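Aspartate aminotransferase (Giardia lamblia, PDB 3MEB) probably catalyses reversible amino transfer from L-aspartate to 2-oxoglutarate, giving oxaloacetate and L-glutamate, with pyridoxal 5'-phosphate as cofactor. Local coordinates at residues E89-A94 with W322-I327; P97-A102 with Y331-I336; A121-L126 with G313-I318; V271-S276 with C288-H293. One frame throughout, in Å; residues are numbered along the deposited sequence.

Contact 1: residues E89-A94 with W322-I327; sequences EYPPVA and WSMSAI. With EDO (1,2-ethanediol), chain L.
M324 reaches over from its loop to press on Y90 and P91, and here the packing is dense. Its CG stands between the backbone N and the carbonyl carbon (chi1 79°), which sets the thioether chain against the proline ring: M324 CG is 3.5 Å from P91 CG, tighter than ordinary van der Waals contact. Further bends at chi2 and chi3 bring the methyl to the tyrosine, with M324 CE 3.4 Å from Y90 CD1. The sulfur lies obliquely to that ring, SD of M324 being 4.6 Å from the Y90 centroid, a Met-aromatic contact. A flexible, unbranched methionine suits this place, since it can bend to follow both rings. I327 adds its CG2 3.7 Å from P91 CD. S325 O, buried against P91 CG (3.5 Å), finds no partner in the model. Beside the Y90 ring, S323 OG donates to an ethanediol, probably from the crystallisation liquor. Both loops belong to the class I aminotransferase fold at its dimer interface: Y90, a known pyridoxal phosphate ligand, packs on K277 of the second subunit, and its hydroxyl is hydrogen-bonded to a sulfate there.

Toward V93 the fit loosens and water takes over. One water bridges P92 O and S325 N; another joins V93 O to S325 OG, 2.7 Å from the serine oxygen. The same oxygen accepts from W322 NE1 (3.1 Å), the donor directed in the indole plane.

Contact 2: residues P97-A102 with Y331-I336; sequences PLFLEA and YIVQVI. With EDO (1,2-ethanediol), chain H.
Q334 reaches from one helix to the start of another, in a helix-helix packing whose short axes cross at 67° and come within 8.4 Å. The helices are 97-108 and 327-337, and the backbones are closest at F99 and Q334. The glutamine begins with CB against the backbone of F99, 3.7 Å from F99 N. Its CG sits between the backbone N and the carbonyl carbon (chi1 82°), and from there the chain runs out extended, past the first turn of the other helix. At the amide, Q334 CD lies 3.8 Å from L98 CB, the two side chains meeting at about a right angle. At the tip, Q334 NE2 is 4.0 Å from L98 CD1, and Q334 OE1 is 3.2 Å from F99 N. Glutamine suits this place, its CB packing on the F99 backbone while its flat amide lies across the leucine.

Apolar packing continues beyond. A102, small enough to let the helices come close, places CB 4.1 Å from V333 CG1. V333 also meets the rim of the F99 ring, whose other neighbours include I286 and Q124. The valine approaches in the ring plane, its CB 4.0 Å from F99 CD1.

Contact 3: residues A121-L126 with G313-I318; sequences ASCQSL and GMTLQI
C123 is the bump that strand 120-125 pushes into helix 300-319, whose short axis runs at only 18° to that of the strand. This is helix-on-sheet packing in an alpha/beta fold: the strand is outermost in the chain's mixed sheet, and the helix lies on the face to which A121 and C123 point. The hollow for the thiol lies among M314, T315 and I318, side chains from successive turns of the helix that ring the sulfur. With SG anti to the backbone N (chi1 -180°), the sulfur extends into the hollow, and C123 SG comes 3.6 Å from T315 CG2. A slim cysteine fits so narrow a place between three side chains. The threonine can show its methyl to the sulfur because its hydroxyl is hydrogen-bonded back to its own helix, at S312 O.

M314 fills the space beside the cysteine in turn. Its SD lies 4.0 Å from C123 CB, and a bend at chi3 swings the methyl over the small A121, with M314 CE 4.0 Å from A121 CB. The same side chain also packs on L289 and V291 of the next strand and on F138. At the other end of the hollow I318 stretches out its long branch: I318 CD1 lies 3.5 Å from Q124 O.

Contact 4: residues V271-S276 with C288-H293; sequences VAQSFS and CLHVVH. With SO4 (sulfate ion), chain E.
V271 and H290 form a hydrogen-bonded antiparallel pair, V271 N donating to H290 O and H290 N to V271 O, both 2.9 Å. Q273 and C288 do the same, Q273 N lying 2.8 Å from C288 O. Between them A272 and L289 form a non-hydrogen-bonded pair whose backbone polar groups turn to other strands, A272's to F240 and S242, L289's to C123.

A side-chain bond reinforces the ladder on the face carrying V271, Q273, C288 and H290. H290 NE2 donates to Q273 OE1 (2.8 Å), nearly straight at 165°. The oxygen lies in the imidazole plane, but the donor stands 38° out of the amide plane. Glutamine and histidine suit this buried face because each polar end is matched: H290 ND1 bonds with S122 OG, and Q273 NE2 weakly with A103 O.

At the strand end, S274 OG accepts from S276 N (3.0 Å), forming an ST turn. A sulfate, probably from the crystallisation liquor, lies beside both hydroxyls and is hydrogen-bonded to S127, T129 and R285 and to Y90 of the second subunit. S274 and S276 line the pyridoxal phosphate pocket, and the sulfate's setting is consistent with the phosphate site of class I aminotransferases.

In the fold
From the N terminus the chain lays down 89-94, 97-102 and 121-126 in quick succession, and their partners come much later. Contact 4 closes first, an antiparallel pairing of neighbouring strands 269-274 and 287-292 across a loop of about a dozen residues. Contact 3 encloses it, bringing helix 300-319 back onto strand 120-125, which pairs with 287-292 in the same sheet. Contact 1 closes next around both, joining the loops that precede helices 97-108 and 327-337. Contact 2 then packs those two helices together; it also encloses contacts 3 and 4 but crosses contact 1. Through F99 and L100, helix 97-108 rests against the sheet. All four contacts reach the second subunit, contact 2 through I332 alone.

Contact 1: residues E89-A94 with W322-I327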
loop_
_atom_site.group_PDB
_atom_site.type_symbol
_atom_site.label_atom_id
_atom_site.label_comp_id
_atom_site.label_asym_id
_atom_site.label_seq_id
_atom_site.Cartn_x
_atom_site.Cartn_y
_atom_site.Cartn_z
ATOM N N GLU A 89 0.767 -15.156 -5.318
ATOM C CA GLU A 89 -0.609 -14.896 -5.691
ATOM C C GLU A 89 -1.202 -13.861 -4.784
ATOM O O GLU A 89 -0.625 -13.518 -3.738
ATOM C CB GLU A 89 -1.443 -16.177 -5.667
ATOM C CG GLU A 89 -0.867 -17.323 -6.547
ATOM C CD GLU A 89 -0.688 -16.872 -8.000
ATOM O OE1 GLU A 89 -1.680 -16.351 -8.538
ATOM O OE2 GLU A 89 0.417 -17.011 -8.566
ATOM N N TYR A 90 -2.332 -13.319 -5.194
ATOM C CA TYR A 90 -3.001 -12.342 -4.361
ATOM C C TYR A 90 -3.315 -13.021 -3.010
ATOM O O TYR A 90 -3.880 -14.107 -3.001
ATOM C CB TYR A 90 -4.300 -11.880 -4.976
ATOM C CG TYR A 90 -4.206 -11.023 -6.220
ATOM C CD1 TYR A 90 -3.536 -9.789 -6.209
ATOM C CD2 TYR A 90 -4.834 -11.422 -7.401
ATOM C CE1 TYR A 90 -3.500 -8.967 -7.347
ATOM C CE2 TYR A 90 -4.808 -10.611 -8.543
ATOM C CZ TYR A 90 -4.133 -9.398 -8.508
ATOM O OH TYR A 90 -4.101 -8.642 -9.635
ATOM N N PRO A 91 -2.953 -12.371 -1.887
ATOM C CA PRO A 91 -3.374 -12.925 -0.605
ATOM C C PRO A 91 -4.853 -12.707 -0.330
ATOM O O PRO A 91 -5.555 -11.997 -1.089
ATOM C CB PRO A 91 -2.544 -12.117 0.404
ATOM C CG PRO A 91 -2.462 -10.753 -0.240
ATOM C CD PRO A 91 -2.320 -11.046 -1.723
ATOM N N PRO A 92 -5.351 -13.364 0.722
ATOM C CA PRO A 92 -6.704 -13.091 1.152
ATOM C C PRO A 92 -6.813 -11.618 1.476
ATOM O O PRO A 92 -5.842 -11.015 1.953
ATOM C CB PRO A 92 -6.864 -13.978 2.397
ATOM C CG PRO A 92 -5.883 -15.021 2.265
ATOM C CD PRO A 92 -4.746 -14.500 1.436
ATOM N N VAL A 93 -7.970 -11.017 1.213
ATOM C CA VAL A 93 -8.092 -9.568 1.341
ATOM C C VAL A 93 -7.718 -9.028 2.776
ATOM O O VAL A 93 -7.163 -7.934 2.890
ATOM C CB VAL A 93 -9.496 -9.066 0.868
ATOM C CG1 VAL A 93 -9.642 -9.173 -0.685
ATOM C CG2 VAL A 93 -10.602 -9.856 1.537
ATOM N N ALA A 94 -8.041 -9.763 3.843
ATOM C CA ALA A 94 -7.720 -9.340 5.219
ATOM C C ALA A 94 -6.290 -9.707 5.591
ATOM O O ALA A 94 -5.756 -9.212 6.556
ATOM C CB ALA A 94 -8.696 -9.960 6.234
ATOM N N TRP A 322 -5.713 0.087 -2.512
ATOM C CA TRP A 322 -4.598 -0.697 -3.030
ATOM C C TRP A 322 -4.887 -2.205 -3.232
ATOM O O TRP A 322 -3.952 -2.993 -3.405
ATOM C CB TRP A 322 -3.344 -0.517 -2.161
ATOM C CG TRP A 322 -3.455 -0.946 -0.788
ATOM C CD1 TRP A 322 -3.400 -2.211 -0.333
ATOM C CD2 TRP A 322 -3.583 -0.098 0.379
ATOM N NE1 TRP A 322 -3.504 -2.236 1.041
ATOM C CE2 TRP A 322 -3.641 -0.950 1.502
ATOM C CE3 TRP A 322 -3.694 1.285 0.573
ATOM C CZ2 TRP A 322 -3.762 -0.460 2.794
ATOM C CZ3 TRP A 322 -3.821 1.764 1.846
ATOM C CH2 TRP A 322 -3.881 0.899 2.945
ATOM N N SER A 323 -6.180 -2.547 -3.277
ATOM C CA SER A 323 -6.715 -3.873 -3.567
ATOM C C SER A 323 -6.567 -4.883 -2.443
ATOM O O SER A 323 -7.569 -5.260 -1.793
ATOM C CB SER A 323 -6.217 -4.415 -4.902
ATOM O OG SER A 323 -7.132 -5.391 -5.335
ATOM N N MET A 324 -5.327 -5.299 -2.176
ATOM C CA MET A 324 -5.041 -6.001 -0.919
ATOM C C MET A 324 -3.563 -5.788 -0.602
ATOM O O MET A 324 -2.842 -5.139 -1.399
ATOM C CB MET A 324 -5.467 -7.466 -0.958
ATOM C CG MET A 324 -4.536 -8.361 -1.677
ATOM S SD MET A 324 -4.314 -7.965 -3.398
ATOM C CE MET A 324 -5.886 -8.591 -4.094
ATOM N N SER A 325 -3.118 -6.298 0.539
ATOM C CA SER A 325 -1.881 -5.827 1.143
ATOM C C SER A 325 -0.703 -6.720 0.706
ATOM O O SER A 325 -0.888 -7.658 -0.092
ATOM C CB SER A 325 -2.077 -5.661 2.662
ATOM O OG SER A 325 -2.988 -4.569 2.947
ATOM N N ALA A 326 0.503 -6.378 1.128
ATOM C CA ALA A 326 1.708 -6.926 0.532
ATOM C C ALA A 326 2.225 -8.172 1.260
ATOM O O ALA A 326 2.391 -8.174 2.470
ATOM C CB ALA A 326 2.800 -5.866 0.462
ATOM N N ILE A 327 2.524 -9.213 0.507
ATOM C CA ILE A 327 2.740 -10.540 1.083
ATOM C C ILE A 327 4.085 -10.762 1.784
ATOM O O ILE A 327 4.163 -11.523 2.723
ATOM C CB ILE A 327 2.545 -11.632 0.043
ATOM C CG1 ILE A 327 3.570 -11.548 -1.113
ATOM C CG2 ILE A 327 1.104 -11.589 -0.525
ATOM C CD1 ILE A 327 3.284 -12.546 -2.289
HETATM C C1 EDO L . -6.931 -7.492 -8.743
HETATM O O1 EDO L . -6.503 -6.548 -7.736
HETATM C C2 EDO L . -8.105 -8.355 -8.326
HETATM O O2 EDO L . -9.342 -7.809 -8.811
HETATM O O HOH W 1 -4.157 -8.532 2.223
HETATM O O HOH W 2 -5.202 -6.033 3.655
#

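Contact 2: residues P97-A102 with Y331-I336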
loop_
_atom_site.group_PDB
_atom_site.type_symbol
_atom_site.label_atom_id
_atom_site.label_comp_id
_atom_site.label_asym_id
_atom_site.label_seq_id
_atom_site.Cartn_x
_atom_site.Cartn_y
_atom_site.Cartn_z
ATOM N N PRO A 97 -4.329 -15.812 7.319
ATOM C CA PRO A 97 -4.749 -16.105 8.706
ATOM C C PRO A 97 -3.609 -16.300 9.691
ATOM O O PRO A 97 -3.690 -15.780 10.784
ATOM C CB PRO A 97 -5.557 -17.377 8.552
ATOM C CG PRO A 97 -6.183 -17.220 7.172
ATOM C CD PRO A 97 -5.060 -16.637 6.347
ATOM N N LEU A 98 -2.550 -17.030 9.312
ATOM C CA LEU A 98 -1.348 -17.158 10.175
ATOM C C LEU A 98 -0.711 -15.819 10.558
ATOM O O LEU A 98 -0.293 -15.654 11.681
ATOM C CB LEU A 98 -0.301 -18.080 9.533
ATOM C CG LEU A 98 -0.649 -19.570 9.445
ATOM C CD1 LEU A 98 0.415 -20.380 8.613
ATOM C CD2 LEU A 98 -0.826 -20.156 10.836
ATOM N N PHE A 99 -0.646 -14.869 9.631
ATOM C CA PHE A 99 -0.152 -13.529 9.914
ATOM C C PHE A 99 -1.093 -12.819 10.900
ATOM O O PHE A 99 -0.656 -12.270 11.922
ATOM C CB PHE A 99 0.039 -12.685 8.638
ATOM C CG PHE A 99 0.238 -11.226 8.925
ATOM C CD1 PHE A 99 1.477 -10.758 9.339
ATOM C CD2 PHE A 99 -0.819 -10.332 8.841
ATOM C CE1 PHE A 99 1.658 -9.449 9.671
ATOM C CE2 PHE A 99 -0.645 -9.013 9.132
ATOM C CZ PHE A 99 0.581 -8.548 9.553
ATOM N N LEU A 100 -2.386 -12.871 10.622
ATOM C CA LEU A 100 -3.366 -12.201 11.501
ATOM C C LEU A 100 -3.271 -12.803 12.915
ATOM O O LEU A 100 -3.241 -12.086 13.930
ATOM C CB LEU A 100 -4.775 -12.356 10.925
ATOM C CG LEU A 100 -5.008 -11.623 9.606
ATOM C CD1 LEU A 100 -6.382 -11.965 9.038
ATOM C CD2 LEU A 100 -4.864 -10.153 9.793
ATOM N N GLU A 101 -3.176 -14.125 12.983
ATOM C CA GLU A 101 -2.984 -14.774 14.270
ATOM C C GLU A 101 -1.678 -14.308 14.917
ATOM O O GLU A 101 -1.665 -14.035 16.108
ATOM C CB GLU A 101 -2.970 -16.295 14.156
ATOM C CG GLU A 101 -2.822 -16.951 15.527
ATOM C CD GLU A 101 -2.743 -18.467 15.503
ATOM O OE1 GLU A 101 -2.900 -19.104 14.412
ATOM O OE2 GLU A 101 -2.507 -18.983 16.618
ATOM N N ALA A 102 -0.591 -14.230 14.137
ATOM C CA ALA A 102 0.703 -13.770 14.661
ATOM C C ALA A 102 0.522 -12.342 15.232
ATOM O O ALA A 102 0.939 -12.044 16.360
ATOM C CB ALA A 102 1.788 -13.769 13.514
ATOM N N TYR A 331 4.619 -12.892 5.306
ATOM C CA TYR A 331 5.340 -14.179 5.347
ATOM C C TYR A 331 6.448 -14.178 6.408
ATOM O O TYR A 331 6.542 -15.095 7.262
ATOM C CB TYR A 331 5.929 -14.470 3.959
ATOM C CG TYR A 331 4.989 -14.987 2.859
ATOM C CD1 TYR A 331 3.838 -15.713 3.144
ATOM C CD2 TYR A 331 5.337 -14.827 1.506
ATOM C CE1 TYR A 331 3.021 -16.227 2.104
ATOM C CE2 TYR A 331 4.553 -15.323 0.491
ATOM C CZ TYR A 331 3.392 -16.018 0.774
ATOM O OH TYR A 331 2.651 -16.516 -0.285
ATOM N N ILE A 332 7.256 -13.119 6.442
ATOM C CA ILE A 332 8.344 -13.086 7.435
ATOM C C ILE A 332 7.781 -13.152 8.863
ATOM O O ILE A 332 8.215 -13.974 9.665
ATOM C CB ILE A 332 9.280 -11.869 7.224
ATOM C CG1 ILE A 332 9.970 -12.009 5.834
ATOM C CG2 ILE A 332 10.342 -11.720 8.365
ATOM C CD1 ILE A 332 10.720 -10.739 5.412
ATOM N N VAL A 333 6.816 -12.281 9.167
ATOM C CA VAL A 333 6.250 -12.209 10.504
ATOM C C VAL A 333 5.605 -13.520 10.951
ATOM O O VAL A 333 5.841 -13.993 12.081
ATOM C CB VAL A 333 5.244 -11.042 10.612
ATOM C CG1 VAL A 333 4.510 -11.052 11.959
ATOM C CG2 VAL A 333 5.952 -9.738 10.367
ATOM N N GLN A 334 4.805 -14.126 10.081
ATOM C CA GLN A 334 4.101 -15.331 10.440
ATOM C C GLN A 334 5.070 -16.508 10.620
ATOM O O GLN A 334 4.899 -17.329 11.522
ATOM C CB GLN A 334 2.994 -15.631 9.409
ATOM C CG GLN A 334 3.401 -16.321 8.130
ATOM C CD GLN A 334 2.216 -16.423 7.191
ATOM O OE1 GLN A 334 1.361 -15.524 7.168
ATOM N NE2 GLN A 334 2.130 -17.523 6.438
ATOM N N VAL A 335 6.085 -16.575 9.764
ATOM C CA VAL A 335 7.085 -17.654 9.868
ATOM C C VAL A 335 7.866 -17.579 11.217
ATOM O O VAL A 335 8.153 -18.610 11.859
ATOM C CB VAL A 335 8.035 -17.646 8.651
ATOM C CG1 VAL A 335 9.345 -18.500 8.931
ATOM C CG2 VAL A 335 7.277 -18.156 7.379
ATOM N N ILE A 336 8.228 -16.378 11.619
ATOM C CA ILE A 336 8.899 -16.149 12.889
ATOM C C ILE A 336 7.972 -16.531 14.056
ATOM O O ILE A 336 8.335 -17.343 14.923
ATOM C CB ILE A 336 9.386 -14.672 13.028
ATOM C CG1 ILE A 336 10.561 -14.419 12.064
ATOM C CG2 ILE A 336 9.830 -14.387 14.481
ATOM C CD1 ILE A 336 11.010 -12.963 11.878
HETATM C C1 EDO H . 0.960 -17.482 17.729
HETATM O O1 EDO H . -0.362 -17.956 18.031
HETATM C C2 EDO H . 1.951 -18.141 18.661
HETATM O O2 EDO H . 1.266 -19.222 19.294
#

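Contact 3: residues A121-L126 with G313-I318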
loop_
_atom_site.group_PDB
_atom_site.type_symbol
_atom_site.label_atom_id
_atom_site.label_comp_id
_atom_site.label_asym_id
_atom_site.label_seq_id
_atom_site.Cartn_x
_atom_site.Cartn_y
_atom_site.Cartn_z
ATOM N N ALA A 121 -11.390 -7.679 15.485
ATOM C CA ALA A 121 -11.488 -7.608 14.047
ATOM C C ALA A 121 -10.125 -7.176 13.505
ATOM O O ALA A 121 -9.692 -6.077 13.810
ATOM C CB ALA A 121 -12.548 -6.617 13.660
ATOM N N SER A 122 -9.438 -8.049 12.751
ATOM C CA SER A 122 -8.064 -7.793 12.344
ATOM C C SER A 122 -7.977 -7.774 10.853
ATOM O O SER A 122 -8.578 -8.617 10.176
ATOM C CB SER A 122 -7.095 -8.827 12.914
ATOM O OG SER A 122 -7.213 -8.954 14.336
ATOM N N CYS A 123 -7.243 -6.804 10.326
ATOM C CA CYS A 123 -7.018 -6.724 8.879
ATOM C C CYS A 123 -5.607 -6.218 8.625
ATOM O O CYS A 123 -5.229 -5.154 9.126
ATOM C CB CYS A 123 -8.045 -5.776 8.231
ATOM S SG CYS A 123 -7.968 -5.529 6.459
ATOM N N GLN A 124 -4.844 -6.987 7.855
ATOM C CA GLN A 124 -3.548 -6.549 7.410
ATOM C C GLN A 124 -3.640 -5.215 6.723
ATOM O O GLN A 124 -4.605 -4.936 5.986
ATOM C CB GLN A 124 -2.930 -7.545 6.416
ATOM C CG GLN A 124 -1.494 -7.233 6.074
ATOM C CD GLN A 124 -0.845 -8.335 5.262
ATOM O OE1 GLN A 124 -1.236 -9.497 5.376
ATOM N NE2 GLN A 124 0.077 -7.968 4.385
ATOM N N SER A 125 -2.643 -4.387 6.970
ATOM C CA SER A 125 -2.550 -3.131 6.254
ATOM C C SER A 125 -1.117 -2.778 5.959
ATOM O O SER A 125 -0.230 -3.548 6.262
ATOM C CB SER A 125 -3.282 -2.010 6.991
ATOM O OG SER A 125 -3.391 -0.895 6.152
ATOM N N LEU A 126 -0.896 -1.636 5.304
ATOM C CA LEU A 126 0.432 -1.258 4.867
ATOM C C LEU A 126 1.211 -0.577 6.006
ATOM O O LEU A 126 1.325 0.655 6.077
ATOM C CB LEU A 126 0.340 -0.347 3.652
ATOM C CG LEU A 126 -0.044 -1.089 2.383
ATOM C CD1 LEU A 126 -0.429 -0.030 1.404
ATOM C CD2 LEU A 126 1.073 -1.963 1.806
ATOM N N GLY A 313 -15.730 -4.256 6.183
ATOM C CA GLY A 313 -15.650 -2.827 5.833
ATOM C C GLY A 313 -14.209 -2.398 5.589
ATOM O O GLY A 313 -13.903 -1.704 4.597
ATOM N N MET A 314 -13.305 -2.784 6.487
ATOM C CA MET A 314 -11.867 -2.442 6.260
ATOM C C MET A 314 -11.390 -2.937 4.888
ATOM O O MET A 314 -10.693 -2.219 4.153
ATOM C CB MET A 314 -10.975 -3.019 7.372
ATOM C CG MET A 314 -11.231 -2.368 8.716
ATOM S SD MET A 314 -10.198 -2.946 10.068
ATOM C CE MET A 314 -11.143 -4.279 10.720
ATOM N N THR A 315 -11.765 -4.164 4.537
ATOM C CA THR A 315 -11.271 -4.766 3.281
ATOM C C THR A 315 -11.914 -4.113 2.066
ATOM O O THR A 315 -11.307 -4.032 0.982
ATOM C CB THR A 315 -11.410 -6.296 3.260
ATOM O OG1 THR A 315 -12.783 -6.680 3.377
ATOM C CG2 THR A 315 -10.534 -6.942 4.408
ATOM N N LEU A 316 -13.124 -3.603 2.234
ATOM C CA LEU A 316 -13.758 -2.861 1.158
ATOM C C LEU A 316 -12.990 -1.535 0.962
ATOM O O LEU A 316 -12.680 -1.154 -0.150
ATOM C CB LEU A 316 -15.224 -2.602 1.465
ATOM C CG LEU A 316 -15.946 -1.719 0.478
ATOM C CD1 LEU A 316 -15.831 -2.187 -0.986
ATOM C CD2 LEU A 316 -17.387 -1.575 0.984
ATOM N N GLN A 317 -12.635 -0.871 2.073
ATOM C CA GLN A 317 -11.823 0.352 1.984
ATOM C C GLN A 317 -10.538 0.102 1.238
ATOM O O GLN A 317 -10.175 0.839 0.294
ATOM C CB GLN A 317 -11.508 0.894 3.380
ATOM C CG GLN A 317 -12.734 1.483 4.127
ATOM C CD GLN A 317 -12.401 1.663 5.561
ATOM O OE1 GLN A 317 -13.035 1.064 6.460
ATOM N NE2 GLN A 317 -11.345 2.427 5.813
ATOM N N ILE A 318 -9.861 -0.968 1.638
ATOM C CA ILE A 318 -8.582 -1.315 1.058
ATOM C C ILE A 318 -8.705 -1.640 -0.444
ATOM O O ILE A 318 -7.880 -1.210 -1.241
ATOM C CB ILE A 318 -7.946 -2.452 1.863
ATOM C CG1 ILE A 318 -7.367 -1.860 3.158
ATOM C CG2 ILE A 318 -6.839 -3.193 1.076
ATOM C CD1 ILE A 318 -6.898 -2.946 4.173
#

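Contact 4: residues V271-S276 with C288-H293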
loop_
_atom_site.group_PDB
_atom_site.type_symbol
_atom_site.label_atom_id
_atom_site.label_comp_id
_atom_site.label_asym_id
_atom_site.label_seq_id
_atom_site.Cartn_x
_atom_site.Cartn_y
_atom_site.Cartn_z
ATOM N N VAL A 271 -6.172 -0.466 17.164
ATOM C CA VAL A 271 -4.705 -0.527 17.240
ATOM C C VAL A 271 -4.169 -0.551 15.807
ATOM O O VAL A 271 -4.538 -1.442 14.998
ATOM C CB VAL A 271 -4.200 -1.768 17.979
ATOM C CG1 VAL A 271 -2.700 -1.799 18.049
ATOM C CG2 VAL A 271 -4.820 -1.872 19.439
ATOM N N ALA A 272 -3.307 0.417 15.499
ATOM C CA ALA A 272 -2.545 0.434 14.258
ATOM C C ALA A 272 -1.160 -0.097 14.604
ATOM O O ALA A 272 -0.394 0.549 15.340
ATOM C CB ALA A 272 -2.453 1.812 13.715
ATOM N N GLN A 273 -0.867 -1.293 14.144
ATOM C CA GLN A 273 0.301 -2.064 14.622
ATOM C C GLN A 273 1.355 -2.180 13.530
ATOM O O GLN A 273 1.086 -2.786 12.492
ATOM C CB GLN A 273 -0.181 -3.436 15.083
ATOM C CG GLN A 273 0.956 -4.420 15.498
ATOM C CD GLN A 273 0.441 -5.816 15.799
ATOM O OE1 GLN A 273 -0.588 -6.242 15.263
ATOM N NE2 GLN A 273 1.170 -6.548 16.618
ATOM N N SER A 274 2.518 -1.572 13.729
ATOM C CA SER A 274 3.631 -1.590 12.741
ATOM C C SER A 274 4.702 -2.608 13.107
ATOM O O SER A 274 5.050 -2.748 14.291
ATOM C CB SER A 274 4.270 -0.191 12.663
ATOM O OG SER A 274 5.587 -0.204 12.087
ATOM N N PHE A 275 5.192 -3.328 12.106
ATOM C CA PHE A 275 6.364 -4.205 12.251
ATOM C C PHE A 275 7.615 -3.620 11.547
ATOM O O PHE A 275 8.622 -4.302 11.348
ATOM C CB PHE A 275 6.027 -5.604 11.731
ATOM C CG PHE A 275 4.831 -6.250 12.421
ATOM C CD1 PHE A 275 4.795 -6.349 13.797
ATOM C CD2 PHE A 275 3.735 -6.727 11.689
ATOM C CE1 PHE A 275 3.675 -6.938 14.464
ATOM C CE2 PHE A 275 2.619 -7.301 12.327
ATOM C CZ PHE A 275 2.605 -7.420 13.727
ATOM N N SER A 276 7.597 -2.322 11.273
ATOM C CA SER A 276 8.756 -1.658 10.655
ATOM C C SER A 276 9.991 -1.641 11.568
ATOM O O SER A 276 11.136 -1.844 11.101
ATOM C CB SER A 276 8.431 -0.215 10.299
ATOM O OG SER A 276 7.562 -0.147 9.186
ATOM N N CYS A 288 -0.689 -4.296 10.819
ATOM C CA CYS A 288 -2.046 -4.804 10.998
ATOM C C CYS A 288 -2.892 -3.786 11.739
ATOM O O CYS A 288 -2.396 -3.132 12.688
ATOM C CB CYS A 288 -2.021 -6.097 11.794
ATOM S SG CYS A 288 -3.526 -7.108 11.688
ATOM N N LEU A 289 -4.148 -3.693 11.312
ATOM C CA LEU A 289 -5.183 -2.871 11.961
ATOM C C LEU A 289 -6.112 -3.788 12.759
ATOM O O LEU A 289 -6.573 -4.831 12.229
ATOM C CB LEU A 289 -5.984 -2.107 10.937
ATOM C CG LEU A 289 -7.071 -1.158 11.440
ATOM C CD1 LEU A 289 -6.508 -0.141 12.481
ATOM C CD2 LEU A 289 -7.681 -0.451 10.234
ATOM N N HIS A 290 -6.362 -3.427 14.010
ATOM C CA HIS A 290 -7.333 -4.155 14.852
ATOM C C HIS A 290 -8.411 -3.204 15.385
ATOM O O HIS A 290 -8.093 -2.079 15.750
ATOM C CB HIS A 290 -6.675 -4.768 16.044
ATOM C CG HIS A 290 -5.427 -5.549 15.753
ATOM N ND1 HIS A 290 -5.446 -6.859 15.322
ATOM C CD2 HIS A 290 -4.121 -5.225 15.918
ATOM C CE1 HIS A 290 -4.206 -7.301 15.199
ATOM N NE2 HIS A 290 -3.374 -6.335 15.570
ATOM N N VAL A 291 -9.652 -3.682 15.404
ATOM C CA VAL A 291 -10.747 -3.034 16.102
ATOM C C VAL A 291 -11.179 -4.080 17.127
ATOM O O VAL A 291 -11.448 -5.249 16.794
ATOM C CB VAL A 291 -11.954 -2.654 15.203
ATOM C CG1 VAL A 291 -12.958 -1.876 16.001
ATOM C CG2 VAL A 291 -11.530 -1.836 13.962
ATOM N N VAL A 292 -11.152 -3.701 18.393
ATOM C CA VAL A 292 -11.661 -4.592 19.465
ATOM C C VAL A 292 -12.940 -4.008 20.103
ATOM O O VAL A 292 -12.872 -3.035 20.878
ATOM C CB VAL A 292 -10.628 -4.789 20.553
ATOM C CG1 VAL A 292 -11.089 -5.910 21.509
ATOM C CG2 VAL A 292 -9.242 -5.092 19.957
ATOM N N HIS A 293 -14.105 -4.581 19.774
ATOM C CA HIS A 293 -15.377 -4.083 20.327
ATOM C C HIS A 293 -15.607 -4.687 21.715
ATOM O O HIS A 293 -14.858 -5.588 22.151
ATOM C CB HIS A 293 -16.561 -4.333 19.368
ATOM C CG HIS A 293 -16.888 -5.769 19.134
ATOM N ND1 HIS A 293 -17.738 -6.485 19.959
ATOM C CD2 HIS A 293 -16.493 -6.627 18.158
ATOM C CE1 HIS A 293 -17.851 -7.721 19.492
ATOM N NE2 HIS A 293 -17.119 -7.830 18.390
HETATM S S SO4 E . 5.427 2.831 9.234
HETATM O O1 SO4 E . 4.823 2.143 10.351
HETATM O O2 SO4 E . 6.071 4.008 9.769
HETATM O O3 SO4 E . 6.468 2.008 8.623
HETATM O O4 SO4 E . 4.413 3.261 8.292
#